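Local coordinates for ribosomal protein S2-related protein (Deinococcus radiodurans, PDB 2JH3), which may act as a sirohydrochlorin ferrochelatase, carries a 4Fe-4S cluster and joins a chelatase-like fold to two additional domains, at residues T390-T395 with A451-V456. Numbering follows the deposited sequence.
Sequences TPWMST and AEACTV. With SF4 (iron/sulfur cluster), chain E.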
loop_
_atom_site.group_PDB
_atom_site.type_symbol
_atom_site.label_atom_id
_atom_site.label_comp_id
_atom_site.label_asym_id
_atom_site.label_seq_id
_atom_site.Cartn_x
_atom_site.Cartn_y
_atom_site.Cartn_z
ATOM N N THR A 390 -14.052 19.531 8.305
ATOM C CA THR A 390 -14.388 19.313 9.705
ATOM C C THR A 390 -13.087 19.017 10.477
ATOM O O THR A 390 -12.342 18.129 10.120
ATOM C CB THR A 390 -15.369 18.150 9.751
ATOM O OG1 THR A 390 -16.515 18.460 8.883
ATOM C CG2 THR A 390 -15.773 17.751 11.190
ATOM N N PRO A 391 -12.775 19.778 11.535
ATOM C CA PRO A 391 -11.553 19.527 12.294
ATOM C C PRO A 391 -11.557 18.197 13.003
ATOM O O PRO A 391 -12.635 17.709 13.337
ATOM C CB PRO A 391 -11.613 20.603 13.375
ATOM C CG PRO A 391 -12.922 20.966 13.432
ATOM C CD PRO A 391 -13.535 20.874 12.120
ATOM N N TRP A 392 -10.390 17.625 13.207
ATOM C CA TRP A 392 -10.256 16.348 13.858
ATOM C C TRP A 392 -11.054 16.229 15.159
ATOM O O TRP A 392 -11.764 15.239 15.377
ATOM C CB TRP A 392 -8.776 16.041 14.141
ATOM C CG TRP A 392 -8.655 15.011 15.153
ATOM C CD1 TRP A 392 -8.569 15.177 16.547
ATOM C CD2 TRP A 392 -8.718 13.615 14.928
ATOM N NE1 TRP A 392 -8.490 13.912 17.158
ATOM C CE2 TRP A 392 -8.608 12.959 16.196
ATOM C CE3 TRP A 392 -8.827 12.834 13.788
ATOM C CZ2 TRP A 392 -8.621 11.602 16.314
ATOM C CZ3 TRP A 392 -8.837 11.471 13.928
ATOM C CH2 TRP A 392 -8.785 10.866 15.177
ATOM N N MET A 393 -10.957 17.213 16.051
ATOM C CA MET A 393 -11.576 17.024 17.383
ATOM C C MET A 393 -13.105 16.901 17.301
ATOM O O MET A 393 -13.760 16.198 18.061
ATOM C CB MET A 393 -11.182 18.172 18.332
ATOM C CG MET A 393 -10.723 17.651 19.748
ATOM S SD MET A 393 -11.568 16.152 20.443
ATOM C CE MET A 393 -10.082 15.253 20.987
ATOM N N SER A 394 -13.692 17.603 16.360
ATOM C CA SER A 394 -15.072 17.428 16.074
ATOM C C SER A 394 -15.523 15.985 15.587
ATOM O O SER A 394 -16.506 15.397 16.099
ATOM C CB SER A 394 -15.449 18.544 15.097
ATOM O OG SER A 394 -16.759 18.340 14.777
ATOM N N THR A 395 -14.799 15.395 14.626
ATOM C CA THR A 395 -14.990 13.990 14.314
ATOM C C THR A 395 -14.850 13.114 15.525
ATOM O O THR A 395 -15.714 12.262 15.759
ATOM C CB THR A 395 -13.940 13.522 13.281
ATOM O OG1 THR A 395 -13.928 14.435 12.220
ATOM C CG2 THR A 395 -14.213 12.112 12.732
ATOM N N ALA A 451 -11.837 16.299 3.224
ATOM C CA ALA A 451 -12.490 17.310 4.020
ATOM C C ALA A 451 -12.660 16.858 5.471
ATOM O O ALA A 451 -13.077 17.666 6.326
ATOM C CB ALA A 451 -13.882 17.665 3.386
ATOM N N GLU A 452 -12.359 15.584 5.772
ATOM C CA GLU A 452 -12.673 15.050 7.121
ATOM C C GLU A 452 -11.973 13.685 7.285
ATOM O O GLU A 452 -11.922 12.878 6.330
ATOM C CB GLU A 452 -14.209 14.915 7.366
ATOM C CG GLU A 452 -14.487 14.573 8.825
ATOM C CD GLU A 452 -15.918 14.541 9.193
ATOM O OE1 GLU A 452 -16.758 14.675 8.304
ATOM O OE2 GLU A 452 -16.174 14.428 10.378
ATOM N N ALA A 453 -11.418 13.445 8.467
ATOM C CA ALA A 453 -10.900 12.188 8.807
ATOM C C ALA A 453 -11.926 11.091 8.595
ATOM O O ALA A 453 -13.038 11.140 9.123
ATOM C CB ALA A 453 -10.359 12.177 10.209
ATOM N N CYS A 454 -11.490 10.054 7.863
ATOM C CA CYS A 454 -12.325 8.869 7.496
ATOM C C CYS A 454 -12.364 7.708 8.533
ATOM O O CYS A 454 -11.586 7.671 9.519
ATOM C CB CYS A 454 -11.877 8.311 6.108
ATOM S SG CYS A 454 -10.350 7.477 6.173
ATOM N N THR A 455 -13.254 6.746 8.329
ATOM C CA THR A 455 -13.392 5.676 9.333
ATOM C C THR A 455 -12.133 4.815 9.429
ATOM O O THR A 455 -11.847 4.307 10.479
ATOM C CB THR A 455 -14.639 4.760 9.156
ATOM O OG1 THR A 455 -14.602 4.194 7.879
ATOM C CG2 THR A 455 -15.920 5.591 9.313
ATOM N N VAL A 456 -11.358 4.708 8.350
ATOM C CA VAL A 456 -10.144 3.885 8.370
ATOM C C VAL A 456 -9.065 4.558 9.246
ATOM O O VAL A 456 -8.383 3.871 10.066
ATOM C CB VAL A 456 -9.672 3.548 6.964
ATOM C CG1 VAL A 456 -8.226 2.971 6.955
ATOM C CG2 VAL A 456 -10.614 2.505 6.313
HETATM FE FE1 SF4 E . -8.728 11.546 4.219
HETATM FE FE2 SF4 E . -8.916 8.948 4.988
HETATM FE FE3 SF4 E . -7.665 9.622 2.687
HETATM FE FE4 SF4 E . -6.504 10.217 5.088
HETATM S S1 SF4 E . -6.919 8.082 4.265
HETATM S S2 SF4 E . -6.662 11.648 3.288
HETATM S S3 SF4 E . -8.371 10.754 6.360
HETATM S S4 SF4 E . -9.920 9.830 3.084
HETATM O O HOH W 1 -11.746 15.441 10.669
#
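Glu452 turns CG anti to its backbone N (chi1 -171°) and stays extended beyond it, which lays its carboxylate against both Thr390 and Thr395. Thr395 comes from the opposite direction: with chi1 at -49° its hydroxyl lies beside its backbone N, and OG1 donates to the anti lone pair of Glu452 OE2 at 2.9 Å. A branched threonine suits 390, setting CB and CG2 across the glutamate chain with CG2 3.4 Å from Glu452 OE2; at 395 the hydroxyl does the bonding while the methyl meets Ala453 O. The carboxylate also makes salt bridges, OE1 to Arg56 and OE2 to Arg398, which probably keep it ionised and fix its rotation. Thr390 N donates to Ala451 O at 2.9 Å. A water ties the two segments together, donating to Thr390 O and Thr395 OG1 and accepting from Ala453 N at 3.0 Å, satisfying that amide. The small Ala453 lets the backbone come close: its CB meets the edge of the Trp392 ring at CE3, 3.9 Å away, while its CA packs against sulfide S3 of the cluster. The indole also reaches Leu458 and Val461 of helix 455-467. Cys454, the N-cap of that helix, binds cluster iron FE2 through SG at 2.4 Å. The turn leading into helix 392-398 and its first turn thus back a cysteine-bearing loop of the 4Fe-4S cluster-binding domain; Cys422, Cys425 and Cys450 are the cluster's other ligands.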